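Rubredoxin\:oxygen oxidoreductase (Desulfovibrio gigas, PDB 1E5D) catalyses the four-electron reduction of dioxygen to two molecules of water, using a diiron centre and flavin mononucleotide. Local coordinates at residues M31-N36 with P224-I229; I77-L82 with L145-S150; G305-G310 with Q335-G340. All coordinates share one frame; numbering follows the deposited sequence.

Interaction 1. Residues M31-N36 with P224-I229; sequences MGTTYN and PDHGVI. With FEO (mu-oxo-diiron), chain D.
The start of strand 33-40, from Thr33 to Asn36, meets the loop Pro224-Ile229 without pairing as a sheet: one bond joins backbone to backbone, Asn36 N giving its hydrogen to Asp225 O at 2.7 Å, and side chains make the other four. The Asn36 amide makes two of these. With CG anti to its carbonyl carbon (chi1 -60°), it reaches into the loop, where both N-H groups of ND2 are used: one meets Gly227 O at 2.7 Å, the other Pro224 O at 2.9 Å. Both acceptors lie close to the amide plane, which fixes the rotation of the group. Its oxygen is held too, since Thr34 OG1 donates to Asn36 OD1 from above the carbonyl plane. The same Thr34 hydroxyl accepts the Gly227 N-H at 2.8 Å, so one oxygen relays between loop and amide. His226 lies alongside Thr33, its ND1 donating to Thr34 O at 2.8 Å in the plane of the ring and nearly straight (169°). Tyr35 brings CE1 to within 3.7 Å of His226 CE1 at the imidazole edge, the two rings steeply inclined. From the far end of the imidazole, NE2 binds one iron at 2.0 Å, a metal that Asp83 and Asp165 also ligate. Asp225, next to it, lays its CB over one face of the ring and turns OD2 to His84 and to a water bound to the same iron. In this metallo-beta-lactamase-type site Thr34, through its carbonyl, is the second-shell partner that positions the first-shell ligand His226: because the ND1 hydrogen is engaged there, NE2 is left to the iron, the ring is held at both nitrogens, which restrains its rotation, and the imidazole is probably a somewhat stronger electron donor.

Interaction 2. Residues I77-L82 with L145-S150; sequences IQHLEL and LHWPDS. With FEO (mu-oxo-diiron), chain D; FMN (flavin mononucleotide), chain F.
A cis peptide bond leads into His146, which meets His79 and Glu81 of the other loop at a single iron. His79 NE2 and His146 NE2 each bind this iron at 2.1 Å and Glu81 OE1 at 2.0 Å; Asp165 is a further ligand. The two imidazoles stand almost at right angles, with their planes 85° apart. The His146 ring reaches the metal with CG between its backbone N and carbonyl carbon (chi1 62°), whereas Glu81 sets CB over one face of the His79 ring, toward its rim, and runs extended from there to the metal. Behind His79, ND1 donates to Asp149 OD1 at 3.2 Å, in the imidazole plane and on the syn lone pair of the carboxylate. Leu80 N meets the same oxygen at 3.1 Å from above the carboxylate plane, so OD1 takes two hydrogens. Trp147 turns one face to His79 and Glu81. The edge of the His79 ring points at its five-membered ring in an offset edge-to-face pair, and Glu81 CB forms a CH-pi contact 3.9 Å from the centroid of the six-membered ring. The indole edge faces the flavin, Trp147 NE1 lying 3.2 Å from FMN C9. That FMN is hydrogen-bonded by residues of the second subunit, whose Trp263 also bonds to Glu81 OE2 and whose Trp347 packs edge-to-face with Trp147. The His-X-Glu-X-Asp sequence, completed by Asp83, is the form taken here by the metal-binding motif of the lactamase fold. Asp149 orients His79 and probably strengthens it as a donor to iron, while the closeness of flavin and iron ligands is consistent with electron transfer across the subunit interface.

Interaction 3. Residues G305-G310 with Q335-G340; sequences GAVIVG and QNKIGG
Gly305 O receives the Ile338 N-H at 2.7 Å, in the carbonyl plane and almost straight, and from there strands 306-310 and 338-345 run parallel. Val307 N answers with a bond to Ile338 O at 2.8 Å; Gly340 N reaches Val307 O only weakly, at 3.2 Å. The short strand axes approach to 4.6 Å and their directions differ by 14°. Ala306 and Ile338 share one face of the sheet, CB to CB 4.1 Å, and Ile308 follows on that face, its CD1 lying over the bare backbone of Gly340, 3.9 Å from Gly340 CA. Val307 points to the other face, where its CG2 lies 3.9 Å from Lys337 CG. The lysine chain bends repeatedly, and its amine is bonded to the carbonyls of Ile301 and Ala304, which ties Lys337 to the end of helix 294-302 and the link that follows it. The two strands belong to a beta-alpha-beta unit through helix 320-331, in the parallel five-stranded sheet of the flavodoxin fold. Strand 254-259 flanks 306-310 on its other edge; helix 379-400 packs Ile392 against Ala306, Ile308 and Ile338, while helix 350-361 meets Val309.

Overall arrangement
Interactions 1 and 2 both lie in the lactamase-fold part of the chain, their centres 16 Å apart, and along the sequence 77-82 and 145-150 fall between the two segments of interaction 1. They supply ligands to the two irons of one centre, and they touch where Asp225 packs beside His79. Strands 33-40 and 74-77, which lead to two of the segments, belong to one mixed sheet; strand 221-224 enters from the second. Interaction 3 follows later, in the flavodoxin-like part, about 31 Å from either centre and beyond the centre of the chain. The flavin beside interaction 2 is held by the second subunit, so the dimer brings the two cofactors together.

Interaction 1. Residues M31-N36 with P224-I229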
loop_
_atom_site.group_PDB
_atom_site.type_symbol
_atom_site.label_atom_id
_atom_site.label_comp_id
_atom_site.label_asym_id
_atom_site.label_seq_id
_atom_site.Cartn_x
_atom_site.Cartn_y
_atom_site.Cartn_z
ATOM N N MET A 31 13.876 -13.907 -6.442
ATOM C CA MET A 31 14.912 -14.901 -6.691
ATOM C C MET A 31 16.084 -14.712 -5.748
ATOM O O MET A 31 17.181 -15.230 -5.950
ATOM C CB MET A 31 15.405 -14.805 -8.135
ATOM C CG MET A 31 14.701 -15.748 -9.100
ATOM S SD MET A 31 15.121 -15.431 -10.823
ATOM C CE MET A 31 14.753 -13.679 -10.940
ATOM N N GLY A 32 15.873 -13.942 -4.679
ATOM C CA GLY A 32 16.998 -13.737 -3.776
ATOM C C GLY A 32 17.920 -12.684 -4.365
ATOM O O GLY A 32 17.533 -11.939 -5.258
ATOM N N THR A 33 19.139 -12.623 -3.861
ATOM C CA THR A 33 20.104 -11.660 -4.370
ATOM C C THR A 33 21.482 -12.048 -3.855
ATOM O O THR A 33 21.681 -13.020 -3.123
ATOM C CB THR A 33 19.726 -10.234 -3.952
ATOM O OG1 THR A 33 20.652 -9.280 -4.487
ATOM C CG2 THR A 33 19.816 -10.082 -2.435
ATOM N N THR A 34 22.489 -11.278 -4.255
ATOM C CA THR A 34 23.821 -11.523 -3.731
ATOM C C THR A 34 24.444 -10.184 -3.344
ATOM O O THR A 34 23.990 -9.101 -3.702
ATOM C CB THR A 34 24.771 -12.239 -4.709
ATOM O OG1 THR A 34 25.237 -11.318 -5.714
ATOM C CG2 THR A 34 24.057 -13.365 -5.435
ATOM N N TYR A 35 25.531 -10.303 -2.595
ATOM C CA TYR A 35 26.323 -9.114 -2.282
ATOM C C TYR A 35 27.739 -9.408 -2.760
ATOM O O TYR A 35 28.405 -10.271 -2.185
ATOM C CB TYR A 35 26.195 -8.807 -0.791
ATOM C CG TYR A 35 24.742 -8.522 -0.448
ATOM C CD1 TYR A 35 24.190 -7.301 -0.820
ATOM C CD2 TYR A 35 23.946 -9.448 0.208
ATOM C CE1 TYR A 35 22.876 -7.001 -0.538
ATOM C CE2 TYR A 35 22.627 -9.154 0.500
ATOM C CZ TYR A 35 22.104 -7.936 0.126
ATOM O OH TYR A 35 20.794 -7.617 0.405
ATOM N N ASN A 36 28.124 -8.711 -3.815
ATOM C CA ASN A 36 29.355 -8.940 -4.543
ATOM C C ASN A 36 30.410 -7.898 -4.205
ATOM O O ASN A 36 30.190 -6.700 -4.291
ATOM C CB ASN A 36 29.102 -8.929 -6.055
ATOM C CG ASN A 36 28.117 -10.001 -6.483
ATOM O OD1 ASN A 36 27.908 -10.982 -5.776
ATOM N ND2 ASN A 36 27.508 -9.816 -7.651
ATOM N N PRO A 224 29.009 -6.407 -11.183
ATOM C CA PRO A 224 28.076 -5.648 -10.348
ATOM C C PRO A 224 27.990 -6.163 -8.908
ATOM O O PRO A 224 28.442 -7.267 -8.588
ATOM C CB PRO A 224 26.754 -5.878 -11.088
ATOM C CG PRO A 224 26.870 -7.256 -11.629
ATOM C CD PRO A 224 28.329 -7.512 -11.880
ATOM N N ASP A 225 27.401 -5.338 -8.052
ATOM C CA ASP A 225 27.159 -5.554 -6.643
ATOM C C ASP A 225 26.232 -6.727 -6.343
ATOM O O ASP A 225 26.391 -7.342 -5.296
ATOM C CB ASP A 225 26.479 -4.316 -6.040
ATOM C CG ASP A 225 27.460 -3.215 -5.712
ATOM O OD1 ASP A 225 28.678 -3.476 -5.744
ATOM O OD2 ASP A 225 26.998 -2.083 -5.458
ATOM N N HIS A 226 25.289 -6.984 -7.240
ATOM C CA HIS A 226 24.259 -7.984 -7.068
ATOM C C HIS A 226 24.104 -8.881 -8.285
ATOM O O HIS A 226 24.005 -8.409 -9.418
ATOM C CB HIS A 226 22.885 -7.327 -6.812
ATOM C CG HIS A 226 22.940 -6.238 -5.787
ATOM N ND1 HIS A 226 23.294 -6.463 -4.475
ATOM C CD2 HIS A 226 22.697 -4.914 -5.881
ATOM C CE1 HIS A 226 23.259 -5.323 -3.814
ATOM N NE2 HIS A 226 22.899 -4.360 -4.640
ATOM N N GLY A 227 24.040 -10.189 -8.040
ATOM C CA GLY A 227 23.739 -11.100 -9.132
ATOM C C GLY A 227 25.000 -11.620 -9.793
ATOM O O GLY A 227 26.092 -11.550 -9.221
ATOM N N VAL A 228 24.830 -12.145 -11.006
ATOM C CA VAL A 228 25.934 -12.819 -11.679
ATOM C C VAL A 228 26.859 -11.835 -12.380
ATOM O O VAL A 228 26.516 -10.693 -12.660
ATOM C CB VAL A 228 25.431 -13.853 -12.703
ATOM C CG1 VAL A 228 24.653 -14.945 -11.987
ATOM C CG2 VAL A 228 24.581 -13.172 -13.759
ATOM N N ILE A 229 28.059 -12.336 -12.647
ATOM C CA ILE A 229 29.054 -11.566 -13.379
ATOM C C ILE A 229 28.870 -11.728 -14.879
ATOM O O ILE A 229 28.615 -12.842 -15.348
ATOM C CB ILE A 229 30.468 -12.017 -12.975
ATOM C CG1 ILE A 229 30.858 -11.539 -11.572
ATOM C CG2 ILE A 229 31.489 -11.588 -14.013
ATOM C CD1 ILE A 229 31.792 -12.494 -10.859
HETATM FE FE1 FEO D . 23.063 -2.438 -4.044
HETATM FE FE2 FEO D . 22.228 0.810 -4.274
HETATM O O FEO D . 23.050 -0.948 -3.126
HETATM O O HOH W 1 25.384 -2.694 -3.368
#

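Interaction 2. Residues I77-L82 with L145-S150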
loop_
_atom_site.group_PDB
_atom_site.type_symbol
_atom_site.label_atom_id
_atom_site.label_comp_id
_atom_site.label_asym_id
_atom_site.label_seq_id
_atom_site.Cartn_x
_atom_site.Cartn_y
_atom_site.Cartn_z
ATOM N N ILE A 77 35.443 2.305 -2.134
ATOM C CA ILE A 77 34.003 2.318 -1.881
ATOM C C ILE A 77 33.279 3.168 -2.921
ATOM O O ILE A 77 33.388 4.386 -2.928
ATOM C CB ILE A 77 33.668 2.828 -0.479
ATOM C CG1 ILE A 77 34.557 2.221 0.606
ATOM C CG2 ILE A 77 32.201 2.575 -0.165
ATOM C CD1 ILE A 77 34.447 0.706 0.625
ATOM N N GLN A 78 32.562 2.435 -3.767
ATOM C CA GLN A 78 31.924 2.959 -4.958
ATOM C C GLN A 78 30.491 3.409 -4.733
ATOM O O GLN A 78 29.932 4.050 -5.625
ATOM C CB GLN A 78 31.910 1.901 -6.068
ATOM C CG GLN A 78 33.183 1.060 -6.111
ATOM C CD GLN A 78 33.368 0.477 -7.502
ATOM O OE1 GLN A 78 33.875 1.170 -8.384
ATOM N NE2 GLN A 78 32.947 -0.767 -7.684
ATOM N N HIS A 79 29.922 3.077 -3.586
ATOM C CA HIS A 79 28.497 3.412 -3.353
ATOM C C HIS A 79 28.313 3.356 -1.847
ATOM O O HIS A 79 28.871 2.435 -1.229
ATOM C CB HIS A 79 27.656 2.467 -4.180
ATOM C CG HIS A 79 26.173 2.470 -4.135
ATOM N ND1 HIS A 79 25.407 3.594 -3.943
ATOM C CD2 HIS A 79 25.276 1.449 -4.265
ATOM C CE1 HIS A 79 24.126 3.279 -3.950
ATOM N NE2 HIS A 79 24.017 1.968 -4.145
ATOM N N LEU A 80 27.617 4.305 -1.228
ATOM C CA LEU A 80 27.620 4.316 0.240
ATOM C C LEU A 80 26.360 3.709 0.838
ATOM O O LEU A 80 26.220 3.589 2.053
ATOM C CB LEU A 80 27.828 5.744 0.761
ATOM C CG LEU A 80 29.293 6.119 1.008
ATOM C CD1 LEU A 80 29.911 5.144 1.998
ATOM C CD2 LEU A 80 30.082 6.148 -0.293
ATOM N N GLU A 81 25.429 3.302 -0.014
ATOM C CA GLU A 81 24.265 2.548 0.439
ATOM C C GLU A 81 24.738 1.353 1.259
ATOM O O GLU A 81 25.746 0.726 0.920
ATOM C CB GLU A 81 23.441 2.139 -0.772
ATOM C CG GLU A 81 22.201 1.323 -0.463
ATOM C CD GLU A 81 21.245 1.327 -1.635
ATOM O OE1 GLU A 81 21.587 1.916 -2.678
ATOM O OE2 GLU A 81 20.157 0.740 -1.487
ATOM N N LEU A 82 24.025 1.058 2.346
ATOM C CA LEU A 82 24.585 0.133 3.334
ATOM C C LEU A 82 24.707 -1.291 2.839
ATOM O O LEU A 82 25.409 -2.116 3.431
ATOM C CB LEU A 82 23.742 0.195 4.614
ATOM C CG LEU A 82 23.887 1.503 5.397
ATOM C CD1 LEU A 82 23.042 1.478 6.661
ATOM C CD2 LEU A 82 25.352 1.750 5.715
ATOM N N LEU A 145 23.278 7.132 -10.542
ATOM C CA LEU A 145 23.140 5.757 -11.005
ATOM C C LEU A 145 23.546 4.787 -9.898
ATOM O O LEU A 145 24.592 4.143 -10.027
ATOM C CB LEU A 145 23.991 5.503 -12.242
ATOM C CG LEU A 145 23.581 6.219 -13.528
ATOM C CD1 LEU A 145 24.425 5.721 -14.693
ATOM C CD2 LEU A 145 22.105 6.017 -13.830
ATOM N N HIS A 146 22.759 4.683 -8.839
ATOM C CA HIS A 146 21.499 5.383 -8.666
ATOM C C HIS A 146 21.546 6.400 -7.537
ATOM O O HIS A 146 20.526 6.983 -7.177
ATOM C CB HIS A 146 20.396 4.361 -8.363
ATOM C CG HIS A 146 20.708 3.635 -7.087
ATOM N ND1 HIS A 146 20.184 3.978 -5.866
ATOM C CD2 HIS A 146 21.513 2.575 -6.866
ATOM C CE1 HIS A 146 20.649 3.153 -4.942
ATOM N NE2 HIS A 146 21.461 2.289 -5.524
ATOM N N TRP A 147 22.716 6.635 -6.963
ATOM C CA TRP A 147 22.908 7.691 -5.970
ATOM C C TRP A 147 23.954 8.690 -6.468
ATOM O O TRP A 147 24.721 8.410 -7.389
ATOM C CB TRP A 147 23.352 7.118 -4.631
ATOM C CG TRP A 147 22.284 6.602 -3.732
ATOM C CD1 TRP A 147 20.972 6.368 -4.029
ATOM C CD2 TRP A 147 22.452 6.247 -2.350
ATOM N NE1 TRP A 147 20.306 5.890 -2.922
ATOM C CE2 TRP A 147 21.196 5.807 -1.877
ATOM C CE3 TRP A 147 23.536 6.258 -1.473
ATOM C CZ2 TRP A 147 21.010 5.384 -0.561
ATOM C CZ3 TRP A 147 23.355 5.842 -0.169
ATOM C CH2 TRP A 147 22.096 5.410 0.270
ATOM N N PRO A 148 24.024 9.878 -5.882
ATOM C CA PRO A 148 25.050 10.835 -6.296
ATOM C C PRO A 148 26.471 10.295 -6.162
ATOM O O PRO A 148 27.318 10.709 -6.953
ATOM C CB PRO A 148 24.882 11.997 -5.315
ATOM C CG PRO A 148 23.510 11.852 -4.760
ATOM C CD PRO A 148 23.150 10.399 -4.823
ATOM N N ASP A 149 26.757 9.424 -5.207
ATOM C CA ASP A 149 28.111 8.967 -4.923
ATOM C C ASP A 149 28.602 7.891 -5.882
ATOM O O ASP A 149 29.789 7.568 -5.920
ATOM C CB ASP A 149 28.202 8.408 -3.497
ATOM C CG ASP A 149 27.071 7.455 -3.162
ATOM O OD1 ASP A 149 27.168 6.266 -3.532
ATOM O OD2 ASP A 149 26.080 7.883 -2.532
ATOM N N SER A 150 27.684 7.322 -6.645
ATOM C CA SER A 150 27.993 6.241 -7.567
ATOM C C SER A 150 29.169 6.533 -8.489
ATOM O O SER A 150 29.268 7.570 -9.150
ATOM C CB SER A 150 26.742 5.939 -8.409
ATOM O OG SER A 150 27.003 4.934 -9.371
HETATM FE FE1 FEO D . 23.063 -2.438 -4.044
HETATM FE FE2 FEO D . 22.228 0.810 -4.274
HETATM O O FEO D . 23.050 -0.948 -3.126
HETATM N N1 FMN F . 17.400 10.393 -1.174
HETATM C C2 FMN F . 16.790 11.540 -1.452
HETATM O O2 FMN F . 17.078 12.564 -0.895
HETATM N N3 FMN F . 15.989 11.671 -2.613
HETATM C C4 FMN F . 15.597 10.567 -3.336
HETATM O O4 FMN F . 14.752 10.742 -4.187
HETATM C C4A FMN F . 15.973 9.269 -2.793
HETATM N N5 FMN F . 15.698 8.135 -3.483
HETATM C C5A FMN F . 16.141 6.952 -2.971
HETATM C C6 FMN F . 15.591 5.755 -3.492
HETATM C C7 FMN F . 16.132 4.539 -3.141
HETATM C C7M FMN F . 15.707 3.270 -3.833
HETATM C C8 FMN F . 16.998 4.445 -2.000
HETATM C C8M FMN F . 17.644 3.134 -1.627
HETATM C C9 FMN F . 17.479 5.621 -1.411
HETATM C C9A FMN F . 16.942 6.850 -1.804
HETATM N N10 FMN F . 17.307 8.075 -1.169
HETATM C C10 FMN F . 16.817 9.241 -1.599
HETATM C "C1'" FMN F . 18.245 8.014 -0.020
HETATM C "C2'" FMN F . 17.515 7.687 1.303
HETATM O "O2'" FMN F . 16.570 8.724 1.556
HETATM C "C3'" FMN F . 18.552 7.690 2.412
HETATM O "O3'" FMN F . 19.360 6.523 2.248
HETATM C "C4'" FMN F . 17.860 7.594 3.782
HETATM O "O4'" FMN F . 18.825 7.681 4.840
HETATM C "C5'" FMN F . 17.172 6.237 3.839
HETATM O "O5'" FMN F . 16.375 6.167 5.184
HETATM P P FMN F . 15.961 4.854 5.813
HETATM O O1P FMN F . 14.951 5.253 6.894
HETATM O O2P FMN F . 15.578 3.907 4.871
HETATM O O3P FMN F . 17.106 4.277 6.512
HETATM O O HOH W 2 31.946 6.424 -3.800
HETATM O O HOH W 1 25.384 -2.694 -3.368
#

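Interaction 3. Residues G305-G310 with Q335-G340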
loop_
_atom_site.group_PDB
_atom_site.type_symbol
_atom_site.label_atom_id
_atom_site.label_comp_id
_atom_site.label_asym_id
_atom_site.label_seq_id
_atom_site.Cartn_x
_atom_site.Cartn_y
_atom_site.Cartn_z
ATOM N N GLY A 305 3.226 0.009 -23.461
ATOM C CA GLY A 305 2.992 1.293 -24.121
ATOM C C GLY A 305 1.843 2.052 -23.498
ATOM O O GLY A 305 1.731 3.277 -23.592
ATOM N N ALA A 306 0.938 1.331 -22.834
ATOM C CA ALA A 306 -0.165 2.029 -22.174
ATOM C C ALA A 306 -0.393 1.497 -20.766
ATOM O O ALA A 306 -0.327 0.295 -20.514
ATOM C CB ALA A 306 -1.443 1.897 -22.988
ATOM N N VAL A 307 -0.681 2.405 -19.850
ATOM C CA VAL A 307 -0.948 2.044 -18.460
ATOM C C VAL A 307 -2.375 2.448 -18.127
ATOM O O VAL A 307 -2.674 3.643 -18.149
ATOM C CB VAL A 307 0.057 2.735 -17.529
ATOM C CG1 VAL A 307 -0.276 2.543 -16.067
ATOM C CG2 VAL A 307 1.459 2.216 -17.825
ATOM N N ILE A 308 -3.244 1.487 -17.852
ATOM C CA ILE A 308 -4.626 1.773 -17.483
ATOM C C ILE A 308 -4.854 1.478 -15.998
ATOM O O ILE A 308 -4.488 0.405 -15.522
ATOM C CB ILE A 308 -5.627 0.949 -18.305
ATOM C CG1 ILE A 308 -5.216 0.747 -19.763
ATOM C CG2 ILE A 308 -7.023 1.556 -18.202
ATOM C CD1 ILE A 308 -5.176 2.033 -20.557
ATOM N N VAL A 309 -5.448 2.417 -15.277
ATOM C CA VAL A 309 -5.651 2.331 -13.847
ATOM C C VAL A 309 -7.123 2.426 -13.483
ATOM O O VAL A 309 -7.888 3.256 -13.974
ATOM C CB VAL A 309 -4.935 3.446 -13.060
ATOM C CG1 VAL A 309 -4.872 3.039 -11.594
ATOM C CG2 VAL A 309 -3.549 3.718 -13.604
ATOM N N GLY A 310 -7.535 1.539 -12.583
ATOM C CA GLY A 310 -8.940 1.539 -12.190
ATOM C C GLY A 310 -9.044 1.564 -10.677
ATOM O O GLY A 310 -8.308 0.857 -9.991
ATOM N N GLN A 335 8.437 6.778 -18.915
ATOM C CA GLN A 335 8.297 7.684 -20.046
ATOM C C GLN A 335 7.550 7.048 -21.211
ATOM O O GLN A 335 7.445 5.826 -21.302
ATOM C CB GLN A 335 9.675 8.117 -20.567
ATOM C CG GLN A 335 10.600 8.726 -19.530
ATOM C CD GLN A 335 10.117 10.084 -19.058
ATOM O OE1 GLN A 335 9.689 10.256 -17.913
ATOM N NE2 GLN A 335 10.181 11.076 -19.944
ATOM N N ASN A 336 7.061 7.873 -22.130
ATOM C CA ASN A 336 6.486 7.415 -23.388
ATOM C C ASN A 336 5.391 6.376 -23.179
ATOM O O ASN A 336 5.417 5.276 -23.719
ATOM C CB ASN A 336 7.548 6.841 -24.322
ATOM C CG ASN A 336 8.871 7.571 -24.289
ATOM O OD1 ASN A 336 9.002 8.751 -24.610
ATOM N ND2 ASN A 336 9.887 6.818 -23.882
ATOM N N LYS A 337 4.411 6.774 -22.375
ATOM C CA LYS A 337 3.305 5.885 -22.056
ATOM C C LYS A 337 1.976 6.569 -22.314
ATOM O O LYS A 337 1.847 7.776 -22.116
ATOM C CB LYS A 337 3.382 5.461 -20.585
ATOM C CG LYS A 337 3.821 4.019 -20.402
ATOM C CD LYS A 337 5.192 3.933 -19.749
ATOM C CE LYS A 337 6.201 3.389 -20.735
ATOM N NZ LYS A 337 6.743 2.057 -20.396
ATOM N N ILE A 338 0.999 5.784 -22.757
ATOM C CA ILE A 338 -0.357 6.304 -22.871
ATOM C C ILE A 338 -1.148 5.900 -21.628
ATOM O O ILE A 338 -1.148 4.731 -21.243
ATOM C CB ILE A 338 -1.068 5.787 -24.128
ATOM C CG1 ILE A 338 -0.518 6.378 -25.427
ATOM C CG2 ILE A 338 -2.568 6.011 -24.018
ATOM C CD1 ILE A 338 -0.785 5.502 -26.638
ATOM N N GLY A 339 -1.804 6.867 -21.010
ATOM C CA GLY A 339 -2.596 6.634 -19.824
ATOM C C GLY A 339 -4.059 6.385 -20.131
ATOM O O GLY A 339 -4.537 6.669 -21.226
ATOM N N GLY A 340 -4.748 5.847 -19.139
ATOM C CA GLY A 340 -6.147 5.502 -19.124
ATOM C C GLY A 340 -6.644 5.400 -17.691
ATOM O O GLY A 340 -5.868 5.119 -16.777
#